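PDB 6D0P: pirin family protein from Acinetobacter baumannii, which probably acts as a metal-dependent quercetin 2,3-dioxygenase of the pirin family, binding one iron per subunit and carrying manganese at its metal site in this crystal. Local coordinates for residues L256-E261 with V267-A272; L44-P49 with D245-V250; V80-S85 with G90-G95; H159-R164 with K192-T197; P140-A145 with T178-L183. All blocks are in the same frame, centred on the assembly; numbering follows the deposited sequence.

Contact 1 of 5, residues L256-E261 with V267-A272; sequences LNEPIE and VMNTKA
Asn269 reaches back over the turn and hands one N-H of its amide to the carbonyl of Pro259, with ND2 2.9 Å from Pro259 O. The oxygen is met in its carbonyl plane, while it lies 18° out of the amide plane of Asn269. With CG beside its own backbone N (chi1 -64°), the asparagine crosses the Pro259 ring at about a right angle. The proline ring also meets the asparagine backbone, its CB 3.3 Å from Asn269 O. A water joins Asn269 ND2 to the carboxylate of Glu258, which also bonds Ser134.

Glu261 gives up more surface here than any other residue. Its backbone makes an antiparallel hydrogen-bonded pair with Met268, a selenomethionine: Glu261 N to Met268 O is 2.9 Å and Met268 N to Glu261 O is 2.8 Å. Its side chain bends toward Thr270 and Lys271, but it was modelled in two positions, so that approach is doubtful.

The pair stands at the open end of the small hairpin of strands 261-263 and 266-268. Helix 271-282 follows at once, its first turn capped by Thr270 OG1 on Glu273 N, while Ile260 and Val267 pack on Tyr31 of helix 31-34 and Asn131 of strand 121-131.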
# COMPACT_ATOMS: atom_id res chain seq x y z
N LEU A 256 -10.45 10.89 6.96
CA LEU A 256 -9.97 12.28 6.93
C LEU A 256 -11.15 13.26 6.91
O LEU A 256 -11.00 14.40 7.39
CB LEU A 256 -9.06 12.51 5.72
CG LEU A 256 -7.75 11.72 5.74
CD1 LEU A 256 -6.89 12.08 4.54
CD2 LEU A 256 -6.98 11.95 7.03
N ASN A 257 -12.26 12.82 6.34
CA ASN A 257 -13.47 13.63 6.25
C ASN A 257 -13.15 14.97 5.58
O ASN A 257 -13.54 16.04 6.07
CB ASN A 257 -14.12 13.82 7.62
CG ASN A 257 -14.81 12.57 8.10
OD1 ASN A 257 -15.63 11.99 7.38
ND2 ASN A 257 -14.54 12.17 9.33
N GLU A 258 -12.45 14.87 4.46
CA GLU A 258 -12.08 16.02 3.65
C GLU A 258 -12.34 15.64 2.19
O GLU A 258 -12.30 14.46 1.84
CB GLU A 258 -10.61 16.41 3.88
CG GLU A 258 -10.37 17.10 5.20
CD GLU A 258 -8.92 17.47 5.47
OE1 GLU A 258 -8.04 16.70 5.09
OE2 GLU A 258 -8.69 18.57 6.01
N PRO A 259 -12.61 16.62 1.34
CA PRO A 259 -12.88 16.31 -0.06
C PRO A 259 -11.71 15.64 -0.78
O PRO A 259 -10.56 15.87 -0.45
CB PRO A 259 -13.16 17.67 -0.73
CG PRO A 259 -13.36 18.64 0.40
CD PRO A 259 -12.55 18.07 1.55
N ILE A 260 -12.03 14.81 -1.77
CA ILE A 260 -11.02 14.17 -2.58
C ILE A 260 -11.20 14.61 -4.03
O ILE A 260 -12.25 14.40 -4.62
CB ILE A 260 -11.09 12.64 -2.50
CG1 ILE A 260 -10.93 12.13 -1.07
CG2 ILE A 260 -10.06 12.03 -3.44
CD1 ILE A 260 -11.34 10.69 -0.91
N GLU A 261 -10.18 15.23 -4.60
CA GLU A 261 -10.19 15.59 -6.01
C GLU A 261 -8.91 15.01 -6.61
O GLU A 261 -7.79 15.48 -6.30
CB GLU A 261 -10.29 17.11 -6.19
CG GLU A 261 -11.50 17.73 -5.51
CD GLU A 261 -12.82 17.59 -6.23
OE1 GLU A 261 -12.81 17.44 -7.47
OE2 GLU A 261 -13.88 17.65 -5.55
N VAL A 267 -3.52 13.91 -6.15
CA VAL A 267 -4.72 13.79 -5.34
C VAL A 267 -4.71 14.97 -4.37
O VAL A 267 -3.84 15.03 -3.47
CB VAL A 267 -4.82 12.46 -4.58
CG1 VAL A 267 -6.08 12.44 -3.73
CG2 VAL A 267 -4.78 11.26 -5.52
N MSE A 268 -5.64 15.90 -4.58
CA MSE A 268 -5.73 17.10 -3.77
C MSE A 268 -7.12 17.18 -3.18
O MSE A 268 -7.85 16.17 -3.16
CB MSE A 268 -5.38 18.30 -4.67
CG MSE A 268 -3.94 18.23 -5.23
SE MSE A 268 -2.61 18.43 -3.78
CE MSE A 268 -3.00 20.28 -3.19
N ASN A 269 -7.49 18.35 -2.65
CA ASN A 269 -8.80 18.52 -2.03
C ASN A 269 -9.77 19.23 -2.98
O ASN A 269 -11.01 19.06 -2.82
CB ASN A 269 -8.72 19.29 -0.70
CG ASN A 269 -7.93 18.54 0.35
OD1 ASN A 269 -6.82 18.95 0.68
ND2 ASN A 269 -8.46 17.43 0.85
N THR A 270 -9.26 20.04 -3.91
CA THR A 270 -10.13 20.83 -4.79
C THR A 270 -9.71 20.73 -6.26
O THR A 270 -8.54 20.44 -6.58
CB THR A 270 -10.08 22.32 -4.39
OG1 THR A 270 -8.80 22.83 -4.77
CG2 THR A 270 -10.34 22.55 -2.92
N LYS A 271 -10.66 21.04 -7.15
CA LYS A 271 -10.39 21.07 -8.59
C LYS A 271 -9.38 22.19 -8.89
O LYS A 271 -8.50 22.03 -9.75
CB LYS A 271 -11.69 21.20 -9.39
CG LYS A 271 -12.61 19.98 -9.32
CD LYS A 271 -13.79 20.01 -10.28
CE LYS A 271 -14.61 18.74 -10.20
NZ LYS A 271 -15.43 18.55 -11.42
N ALA A 272 -9.46 23.32 -8.18
CA ALA A 272 -8.50 24.42 -8.39
C ALA A 272 -7.07 23.93 -8.09
O ALA A 272 -6.13 24.26 -8.81
CB ALA A 272 -8.86 25.60 -7.54
O HOH W 1 -7.38 15.33 2.73
O HOH W 2 -7.66 14.50 -0.93

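Contact 2 of 5, residues L44-P49 with D245-V250; sequences LDYAAP and DTKFLV
Lys247 and Tyr46 approach one another across a gap between two strands that belong to different sheets, each side chain reaching part of the way. The lysine CB leaves strand 245-253 toward the other strand but is still 5.8 Å from Tyr46 OH. With CG placed beside the backbone N (chi1 -58°) and the rest of the chain extended, CG advances along the gap without coming nearer. CD draws in to 4.6 Å from the same hydroxyl. CE, at 5.1 Å from Tyr46 OH, swings past it, and NZ ends near two neighbours, 4.3 Å from Tyr46 OH and 4.3 Å from Pro49 CG. Neither is a bond. The ammonium is held instead by salt bridges to Glu212 and Glu124, and OE2 of Glu124 also makes a hydrogen bond with Tyr46 OH, so one carboxylate oxygen links the two side chains.

This is the junction of the two cupin halves of the pirin bicupin fold: strand 41-52 lies in the N-terminal sheet, strand 245-253 in the C-terminal one, and the two meet through side chains without strand pairing. Leu44 and Leu249 are also directed across the gap, but their CD1 atoms, 4.9 Å apart, do not touch; Leu211 packs against both Leu249 and Tyr46. The phenol ring has CG anti to the backbone N (chi1 172°), which sends it across the gap. One of its faces has Ala48 N 3.8 Å above the centre, two residues further along the same strand, while Val126 of strand 121-131 touches the Tyr46 side chain.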
# COMPACT_ATOMS: atom_id res chain seq x y z
N LEU A 44 -4.70 0.58 -3.99
CA LEU A 44 -3.86 -0.59 -3.72
C LEU A 44 -3.71 -1.38 -5.01
O LEU A 44 -4.73 -1.84 -5.61
CB LEU A 44 -4.43 -1.47 -2.60
CG LEU A 44 -3.47 -2.52 -2.03
CD1 LEU A 44 -4.00 -3.11 -0.73
CD2 LEU A 44 -3.20 -3.64 -3.02
N ASP A 45 -2.46 -1.49 -5.45
CA ASP A 45 -2.09 -2.29 -6.62
C ASP A 45 -1.24 -3.46 -6.14
O ASP A 45 -0.23 -3.26 -5.44
CB ASP A 45 -1.29 -1.49 -7.64
CG ASP A 45 -2.11 -0.62 -8.56
OD1 ASP A 45 -3.35 -0.84 -8.64
OD2 ASP A 45 -1.49 0.25 -9.24
N TYR A 46 -1.62 -4.66 -6.52
CA TYR A 46 -0.87 -5.85 -6.12
C TYR A 46 -0.21 -6.52 -7.32
O TYR A 46 -0.90 -7.04 -8.21
CB TYR A 46 -1.79 -6.83 -5.39
CG TYR A 46 -1.20 -8.18 -5.09
CD1 TYR A 46 0.06 -8.31 -4.55
CD2 TYR A 46 -1.94 -9.34 -5.27
CE1 TYR A 46 0.59 -9.56 -4.23
CE2 TYR A 46 -1.42 -10.59 -4.95
CZ TYR A 46 -0.15 -10.70 -4.44
OH TYR A 46 0.38 -11.94 -4.13
N ALA A 47 1.11 -6.53 -7.34
CA ALA A 47 1.82 -7.31 -8.35
C ALA A 47 1.95 -8.73 -7.81
O ALA A 47 2.84 -9.00 -6.99
CB ALA A 47 3.17 -6.71 -8.64
N ALA A 48 1.02 -9.60 -8.18
CA ALA A 48 1.09 -10.99 -7.80
C ALA A 48 2.34 -11.61 -8.44
O ALA A 48 2.83 -11.08 -9.44
CB ALA A 48 -0.16 -11.70 -8.23
N PRO A 49 2.86 -12.70 -7.88
CA PRO A 49 4.12 -13.32 -8.37
C PRO A 49 4.14 -13.47 -9.90
O PRO A 49 3.24 -14.10 -10.47
CB PRO A 49 4.21 -14.67 -7.65
CG PRO A 49 3.49 -14.40 -6.35
CD PRO A 49 2.36 -13.47 -6.72
N ASP A 245 -3.05 -21.25 3.86
CA ASP A 245 -2.00 -20.26 4.18
C ASP A 245 -2.36 -18.97 3.44
O ASP A 245 -2.60 -19.01 2.22
CB ASP A 245 -0.61 -20.73 3.72
CG ASP A 245 0.01 -21.80 4.60
OD1 ASP A 245 -0.66 -22.27 5.55
OD2 ASP A 245 1.16 -22.16 4.32
N THR A 246 -2.41 -17.85 4.16
CA THR A 246 -2.93 -16.61 3.58
C THR A 246 -1.96 -15.44 3.79
O THR A 246 -1.50 -15.21 4.90
CB THR A 246 -4.28 -16.28 4.24
OG1 THR A 246 -5.21 -17.34 3.98
CG2 THR A 246 -4.86 -14.96 3.78
N LYS A 247 -1.66 -14.70 2.72
CA LYS A 247 -0.93 -13.47 2.78
C LYS A 247 -1.96 -12.34 2.83
O LYS A 247 -2.86 -12.27 1.95
CB LYS A 247 -0.03 -13.23 1.56
CG LYS A 247 1.02 -14.28 1.24
CD LYS A 247 1.53 -14.11 -0.20
CE LYS A 247 2.33 -15.27 -0.78
NZ LYS A 247 2.65 -15.03 -2.22
N PHE A 248 -1.86 -11.49 3.85
CA PHE A 248 -2.88 -10.45 4.05
C PHE A 248 -2.26 -9.09 4.40
O PHE A 248 -1.07 -8.97 4.72
CB PHE A 248 -3.80 -10.84 5.22
CG PHE A 248 -3.14 -10.77 6.57
CD1 PHE A 248 -3.10 -9.59 7.30
CD2 PHE A 248 -2.51 -11.88 7.11
CE1 PHE A 248 -2.42 -9.51 8.51
CE2 PHE A 248 -1.87 -11.81 8.34
CZ PHE A 248 -1.81 -10.63 9.04
N LEU A 249 -3.11 -8.08 4.28
CA LEU A 249 -2.85 -6.77 4.85
C LEU A 249 -4.10 -6.35 5.60
O LEU A 249 -5.25 -6.72 5.22
CB LEU A 249 -2.53 -5.70 3.81
CG LEU A 249 -1.19 -5.88 3.12
CD1 LEU A 249 -1.42 -6.43 1.74
CD2 LEU A 249 -0.44 -4.56 3.05
N VAL A 250 -3.88 -5.67 6.69
CA VAL A 250 -4.98 -5.00 7.38
C VAL A 250 -4.65 -3.50 7.36
O VAL A 250 -3.57 -3.09 7.80
CB VAL A 250 -5.17 -5.54 8.80
CG1 VAL A 250 -6.17 -4.71 9.59
CG2 VAL A 250 -5.58 -7.00 8.79

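Contact 3 of 5, residues V80-S85 with G90-G95; sequences VTHKDS and GTIKTG
His82 and Gly90 sit at the tight end of this antiparallel hairpin. They form a hydrogen-bonded pair, with His82 N to Gly90 O at 2.9 Å, running almost straight along the carbonyl, and a return bond from Gly90 N to His82 O. The imidazole then folds back over its partner: chi1 of 55° sets CG between the backbone N and the carbonyl carbon, which carries the ring over the glycine. Gly90 N lies 3.5 Å above one ring face, offset toward the rim. At the ring's edge, near its plane, comes Ile92, whose CG1 is 3.8 Å from His82 CD2; the side chains cross at about a right angle. Val80 joins them on the same face of the hairpin, and its backbone pairs with Ile92, the shorter bond being Ile92 N to Val80 O at 2.7 Å.

The other face is the solvent side, with Thr91 exposed, and holds fewer side-chain contacts. Thr81 and Thr91 make up the non-hydrogen-bonded pair there, CA atoms 4.2 Å apart, and Thr81 OG1 meets Thr91 OG1 at 2.7 Å, where either could donate. Beyond Ile92 the strand ends; Lys93 and Thr94 point their side chains away, though Thr94 OG1 bonds Gly78 O.

The packed face looks into the N-terminal cupin. His82 and Ile92 rest on Gln98 of strand 97-101, and Val80 on Phe123 and Met125 of strand 121-131. Strand 80-84 also pairs with strand 106-112, which supplies the manganese ligands His108 and Glu110; the nearest atoms of the His82 and Glu110 side chains are about 4 Å apart.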
# COMPACT_ATOMS: atom_id res chain seq x y z
N VAL A 80 12.98 -3.36 -5.96
CA VAL A 80 12.63 -2.17 -6.72
C VAL A 80 13.63 -1.06 -6.39
O VAL A 80 13.90 -0.79 -5.21
CB VAL A 80 11.19 -1.73 -6.41
CG1 VAL A 80 10.83 -0.37 -7.00
CG2 VAL A 80 10.18 -2.77 -6.84
N THR A 81 14.19 -0.44 -7.43
CA THR A 81 15.03 0.72 -7.28
C THR A 81 14.22 1.94 -7.75
O THR A 81 13.48 1.87 -8.75
CB THR A 81 16.34 0.58 -8.05
OG1 THR A 81 17.10 -0.46 -7.42
CG2 THR A 81 17.18 1.85 -8.05
N HIS A 82 14.30 3.04 -7.01
CA HIS A 82 13.58 4.25 -7.36
C HIS A 82 14.58 5.40 -7.31
O HIS A 82 15.55 5.35 -6.58
CB HIS A 82 12.35 4.47 -6.47
CG HIS A 82 12.66 4.46 -5.01
ND1 HIS A 82 12.80 5.62 -4.29
CD2 HIS A 82 12.91 3.44 -4.16
CE1 HIS A 82 13.11 5.31 -3.04
NE2 HIS A 82 13.17 3.98 -2.93
N LYS A 83 14.34 6.41 -8.13
CA LYS A 83 15.22 7.55 -8.25
C LYS A 83 14.38 8.77 -8.62
O LYS A 83 13.56 8.66 -9.54
CB LYS A 83 16.27 7.32 -9.36
CG LYS A 83 17.19 8.51 -9.59
CD LYS A 83 18.47 8.22 -10.34
CE LYS A 83 18.26 7.87 -11.80
NZ LYS A 83 19.56 7.77 -12.50
N ASP A 84 14.60 9.89 -7.95
CA ASP A 84 13.84 11.12 -8.25
C ASP A 84 14.70 12.11 -9.06
O ASP A 84 15.84 11.82 -9.43
CB ASP A 84 13.25 11.76 -7.01
CG ASP A 84 14.28 12.25 -6.01
OD1 ASP A 84 15.35 12.82 -6.44
OD2 ASP A 84 14.03 12.06 -4.84
N SER A 85 14.13 13.27 -9.31
CA SER A 85 14.86 14.32 -10.02
C SER A 85 15.82 15.03 -9.05
O SER A 85 16.86 15.53 -9.45
CB SER A 85 13.90 15.30 -10.64
OG SER A 85 13.18 15.99 -9.65
N GLY A 90 16.50 5.11 -3.82
CA GLY A 90 17.13 4.02 -3.11
C GLY A 90 16.67 2.68 -3.65
O GLY A 90 15.98 2.63 -4.68
N THR A 91 17.03 1.62 -2.95
CA THR A 91 16.65 0.28 -3.39
C THR A 91 15.86 -0.43 -2.28
O THR A 91 16.31 -0.51 -1.15
CB THR A 91 17.86 -0.54 -3.82
OG1 THR A 91 18.36 0.04 -5.03
CG2 THR A 91 17.52 -1.99 -4.09
N ILE A 92 14.68 -0.91 -2.65
CA ILE A 92 13.80 -1.63 -1.75
C ILE A 92 14.07 -3.13 -1.94
O ILE A 92 13.68 -3.70 -2.95
CB ILE A 92 12.33 -1.29 -2.08
CG1 ILE A 92 12.10 0.22 -2.23
CG2 ILE A 92 11.39 -1.93 -1.07
CD1 ILE A 92 10.73 0.60 -2.75
N LYS A 93 14.73 -3.76 -0.98
CA LYS A 93 15.02 -5.19 -1.11
C LYS A 93 13.82 -5.99 -0.60
O LYS A 93 12.87 -5.42 -0.02
CB LYS A 93 16.28 -5.57 -0.34
CG LYS A 93 17.55 -4.82 -0.70
CD LYS A 93 18.77 -5.34 0.05
CE LYS A 93 20.02 -4.54 -0.23
NZ LYS A 93 21.21 -5.12 0.44
N THR A 94 13.85 -7.31 -0.80
CA THR A 94 12.76 -8.17 -0.34
C THR A 94 12.59 -7.97 1.17
O THR A 94 13.55 -8.01 1.93
CB THR A 94 13.02 -9.64 -0.71
OG1 THR A 94 12.78 -9.79 -2.11
CG2 THR A 94 12.12 -10.61 0.02
N GLY A 95 11.37 -7.68 1.59
CA GLY A 95 11.09 -7.47 3.01
C GLY A 95 11.19 -6.01 3.43
O GLY A 95 10.73 -5.65 4.54

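Contact 4 of 5, residues H159-R164 with K192-T197; sequences HGSHLR and KGQKHT
The imidazole of His159 and the amide of Gln194 meet with their planes 31° apart, the amide coming at the ring obliquely. His159 ND1 is 3.0 Å from Gln194 NE2, yet the angle is too poor for a hydrogen bond, so this is polar packing. The second imidazole, His196, is approached just as obliquely by the hydroxyl of Ser161. A third, His162, has Gly160 O at its edge, in the ring plane.

In the C-terminal cupin these groups bridge two sheets at one end of the β-sandwich: Ser161 leads into strand 162-165 of the large sheet, and Gln194 into strand 195-199 of the small one. Gln194 bends at chi2 (-64°), which folds its amide up to the histidine while its CB stays 4.1 Å from Ser161 OG. The serine hydroxyl has firmer partners elsewhere, Asp157 OD2 and the backbone N of Val191.

His159 is exposed, whereas Ser161 and His196 are buried. The His196 side chain also touches Leu156 and Asp157 and lies about 4 Å, nearest atoms, from a bound magnesium ion. Across the gap, its NE2 stands 3.7 Å from Ser161 OG and 3.9 Å from Ser161 CB.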
# COMPACT_ATOMS: atom_id res chain seq x y z
N HIS A 159 2.36 -21.53 15.15
CA HIS A 159 2.38 -22.33 13.94
C HIS A 159 2.96 -21.59 12.75
O HIS A 159 2.96 -22.14 11.65
CB HIS A 159 0.96 -22.85 13.66
CG HIS A 159 0.49 -23.79 14.70
ND1 HIS A 159 -0.42 -23.42 15.68
CD2 HIS A 159 0.84 -25.07 14.97
CE1 HIS A 159 -0.63 -24.45 16.48
NE2 HIS A 159 0.14 -25.46 16.07
N GLY A 160 3.44 -20.36 12.93
CA GLY A 160 4.02 -19.64 11.82
C GLY A 160 3.23 -18.41 11.40
O GLY A 160 3.69 -17.68 10.50
N SER A 161 2.06 -18.15 11.99
CA SER A 161 1.33 -16.90 11.62
C SER A 161 2.07 -15.70 12.22
O SER A 161 2.54 -15.77 13.35
CB SER A 161 -0.09 -16.93 12.08
OG SER A 161 -0.76 -18.09 11.61
N HIS A 162 2.15 -14.60 11.46
CA HIS A 162 2.83 -13.41 11.94
C HIS A 162 2.21 -12.16 11.32
O HIS A 162 1.50 -12.21 10.29
CB HIS A 162 4.34 -13.48 11.69
CG HIS A 162 4.71 -13.34 10.25
ND1 HIS A 162 5.14 -12.14 9.72
CD2 HIS A 162 4.67 -14.22 9.23
CE1 HIS A 162 5.35 -12.29 8.43
NE2 HIS A 162 5.07 -13.56 8.10
N LEU A 163 2.48 -11.04 11.97
CA LEU A 163 2.01 -9.76 11.55
C LEU A 163 3.16 -8.75 11.69
O LEU A 163 3.83 -8.70 12.73
CB LEU A 163 0.81 -9.41 12.43
CG LEU A 163 0.13 -8.07 12.17
CD1 LEU A 163 -1.32 -8.13 12.60
CD2 LEU A 163 0.86 -6.93 12.87
N ARG A 164 3.41 -7.98 10.63
CA ARG A 164 4.43 -6.93 10.65
C ARG A 164 3.72 -5.58 10.82
O ARG A 164 2.71 -5.31 10.11
CB ARG A 164 5.22 -6.90 9.35
CG ARG A 164 5.92 -8.20 9.00
CD ARG A 164 7.03 -7.95 7.99
NE ARG A 164 6.49 -7.39 6.77
CZ ARG A 164 7.23 -6.95 5.75
NH1 ARG A 164 6.64 -6.52 4.65
NH2 ARG A 164 8.54 -6.98 5.85
N LYS A 192 -2.84 -21.91 7.69
CA LYS A 192 -4.05 -22.69 7.60
C LYS A 192 -4.39 -23.30 8.96
O LYS A 192 -3.50 -23.84 9.66
CB LYS A 192 -3.82 -23.78 6.55
CG LYS A 192 -4.97 -24.75 6.36
CD LYS A 192 -4.70 -25.77 5.27
CE LYS A 192 -5.84 -26.72 5.07
NZ LYS A 192 -5.47 -27.81 4.13
N GLY A 193 -5.66 -23.19 9.31
CA GLY A 193 -6.22 -23.79 10.53
C GLY A 193 -6.07 -22.91 11.77
O GLY A 193 -6.44 -23.33 12.85
N GLN A 194 -5.53 -21.70 11.64
CA GLN A 194 -5.39 -20.85 12.83
C GLN A 194 -6.33 -19.65 12.76
O GLN A 194 -6.49 -19.04 11.66
CB GLN A 194 -3.94 -20.37 12.96
CG GLN A 194 -2.96 -21.52 13.11
CD GLN A 194 -3.19 -22.30 14.39
OE1 GLN A 194 -3.41 -21.74 15.46
NE2 GLN A 194 -3.10 -23.61 14.28
N LYS A 195 -6.88 -19.30 13.94
CA LYS A 195 -7.83 -18.21 14.13
C LYS A 195 -7.21 -17.10 14.99
O LYS A 195 -6.48 -17.38 15.94
CB LYS A 195 -9.09 -18.69 14.85
CG LYS A 195 -10.12 -17.59 15.05
CD LYS A 195 -11.47 -18.06 15.53
CE LYS A 195 -12.44 -16.90 15.68
NZ LYS A 195 -13.77 -17.37 16.13
N HIS A 196 -7.58 -15.85 14.68
CA HIS A 196 -7.02 -14.67 15.35
C HIS A 196 -8.06 -13.56 15.46
O HIS A 196 -8.79 -13.29 14.53
CB HIS A 196 -5.82 -14.16 14.55
CG HIS A 196 -4.92 -15.27 14.15
ND1 HIS A 196 -3.94 -15.76 14.99
CD2 HIS A 196 -4.87 -16.00 13.01
CE1 HIS A 196 -3.31 -16.75 14.39
NE2 HIS A 196 -3.85 -16.90 13.15
N THR A 197 -8.07 -12.90 16.62
CA THR A 197 -8.93 -11.75 16.86
C THR A 197 -8.05 -10.50 16.81
O THR A 197 -7.00 -10.42 17.47
CB THR A 197 -9.69 -11.88 18.18
OG1 THR A 197 -10.58 -12.98 18.02
CG2 THR A 197 -10.49 -10.65 18.55

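Contact 5 of 5, residues P140-A145 with T178-L183; sequences PGKYQA and TTFSPL
Gln144 OE1 takes the backbone N-H of Thr178 at 2.8 Å from Thr178 N, in the carbonyl plane and on a lone pair. The same amide donates an N-H in return: Gln144 NE2 reaches Thr178 O at 3.1 Å along a nearly straight N-H line (176°). The acceptor lies in the amide plane of Gln144, but the donor is tilted 30° from the carbonyl plane of Thr178. These two bonds to one residue fix the rotation of the amide and are consistent with its oxygen and nitrogen being assigned this way round. An extended chain with chi1 of -69° is what lets the glutamine span the gap.

In the bicupin fold this joins the loop that follows strand 121-131 of the N-terminal sheet to the loop that leads into strand 183-190 of the C-terminal sheet. It is a surface contact, and Gln144 is held on its own side by backbone bonding to Trp99 of strand 97-101.

Beside the amide, a water links Lys142 NZ (2.8 Å) to Thr178 OG1 (2.8 Å). The extended lysine and the Phe180 ring come from opposite directions; Lys142 NZ stops 3.9 Å from Phe180 CZ, oblique to the ring, with Lys142 CE close behind at 4.0 Å from the same carbon.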
# COMPACT_ATOMS: atom_id res chain seq x y z
N PRO A 140 7.04 19.45 2.18
CA PRO A 140 8.06 18.94 1.28
C PRO A 140 8.08 17.41 1.23
O PRO A 140 7.87 16.72 2.26
CB PRO A 140 9.41 19.46 1.83
CG PRO A 140 9.02 20.62 2.73
CD PRO A 140 7.63 20.28 3.24
N GLY A 141 8.28 16.89 0.02
CA GLY A 141 8.40 15.45 -0.19
C GLY A 141 9.56 14.88 0.61
O GLY A 141 10.57 15.55 0.83
N LYS A 142 9.42 13.64 1.07
CA LYS A 142 10.45 13.00 1.87
C LYS A 142 10.33 11.48 1.74
O LYS A 142 9.29 10.94 1.31
CB LYS A 142 10.30 13.39 3.34
CG LYS A 142 9.01 12.92 4.00
CD LYS A 142 8.86 13.31 5.48
CE LYS A 142 7.64 12.65 6.11
NZ LYS A 142 7.49 13.02 7.53
N TYR A 143 11.41 10.80 2.12
CA TYR A 143 11.45 9.35 2.07
C TYR A 143 11.57 8.73 3.45
O TYR A 143 12.18 9.29 4.35
CB TYR A 143 12.68 8.87 1.30
CG TYR A 143 12.65 9.21 -0.16
CD1 TYR A 143 11.91 8.46 -1.05
CD2 TYR A 143 13.37 10.28 -0.66
CE1 TYR A 143 11.89 8.75 -2.41
CE2 TYR A 143 13.35 10.60 -2.00
CZ TYR A 143 12.60 9.83 -2.89
OH TYR A 143 12.59 10.13 -4.22
N GLN A 144 11.01 7.54 3.59
CA GLN A 144 11.25 6.71 4.75
C GLN A 144 11.64 5.33 4.20
O GLN A 144 10.76 4.55 3.77
CB GLN A 144 10.05 6.57 5.68
CG GLN A 144 9.68 7.82 6.44
CD GLN A 144 8.44 7.58 7.28
OE1 GLN A 144 8.50 6.87 8.28
NE2 GLN A 144 7.32 8.19 6.88
N ALA A 145 12.94 5.08 4.14
CA ALA A 145 13.44 3.78 3.69
C ALA A 145 13.53 2.87 4.91
O ALA A 145 14.29 3.13 5.83
CB ALA A 145 14.79 3.92 3.01
N THR A 178 6.44 6.46 10.20
CA THR A 178 5.67 7.54 10.81
C THR A 178 4.59 7.97 9.82
O THR A 178 4.75 7.80 8.60
CB THR A 178 6.55 8.73 11.22
OG1 THR A 178 7.13 9.28 10.04
CG2 THR A 178 7.64 8.37 12.21
N THR A 179 3.52 8.58 10.34
CA THR A 179 2.35 8.96 9.54
C THR A 179 1.86 10.36 9.95
O THR A 179 2.23 10.89 11.00
CB THR A 179 1.22 7.94 9.72
OG1 THR A 179 0.74 8.04 11.06
CG2 THR A 179 1.64 6.52 9.43
N PHE A 180 1.02 10.97 9.09
CA PHE A 180 0.47 12.32 9.35
C PHE A 180 -0.89 12.27 10.07
O PHE A 180 -1.35 13.30 10.58
CB PHE A 180 0.32 13.09 8.05
CG PHE A 180 1.62 13.50 7.43
CD1 PHE A 180 2.39 12.59 6.71
CD2 PHE A 180 2.06 14.80 7.54
CE1 PHE A 180 3.59 12.99 6.13
CE2 PHE A 180 3.25 15.20 6.95
CZ PHE A 180 4.01 14.29 6.25
N SER A 181 -1.55 11.11 10.06
CA SER A 181 -2.84 10.94 10.72
C SER A 181 -2.85 9.54 11.33
O SER A 181 -2.04 8.72 10.94
CB SER A 181 -4.00 11.16 9.77
OG SER A 181 -3.97 10.26 8.68
N PRO A 182 -3.78 9.26 12.26
CA PRO A 182 -3.80 7.94 12.92
C PRO A 182 -4.21 6.83 11.95
O PRO A 182 -5.31 6.87 11.40
CB PRO A 182 -4.83 8.09 14.06
CG PRO A 182 -4.86 9.58 14.31
CD PRO A 182 -4.76 10.15 12.91
N LEU A 183 -3.32 5.87 11.74
CA LEU A 183 -3.59 4.80 10.82
C LEU A 183 -2.66 3.62 11.09
O LEU A 183 -1.59 3.75 11.72
CB LEU A 183 -3.51 5.30 9.37
CG LEU A 183 -2.14 5.69 8.84
CD1 LEU A 183 -1.42 4.49 8.25
CD2 LEU A 183 -2.26 6.75 7.77
O HOH W 3 5.68 11.09 8.44

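From the N terminus, contact 2 opens first at 44-49 and closes only at 245-250, so contacts 3, 4 and 5 all fall within its long loop, which spans both cupin halves. Contact 3 closes a short hairpin of the N-terminal half. Contacts 5 and 4 then cross: 140-145 and 159-164 come in turn, followed by their partners 178-183 and 192-197. Contact 1 closes last, a tight turn before the C-terminal helix. Neighbouring contacts also touch: Asp84 with Tyr143 joins contacts 3 and 5, Gly95 with Arg164 contacts 3 and 4, Lys192 with Asp245 contacts 4 and 2, and Ser181 with Leu256 contacts 5 and 1.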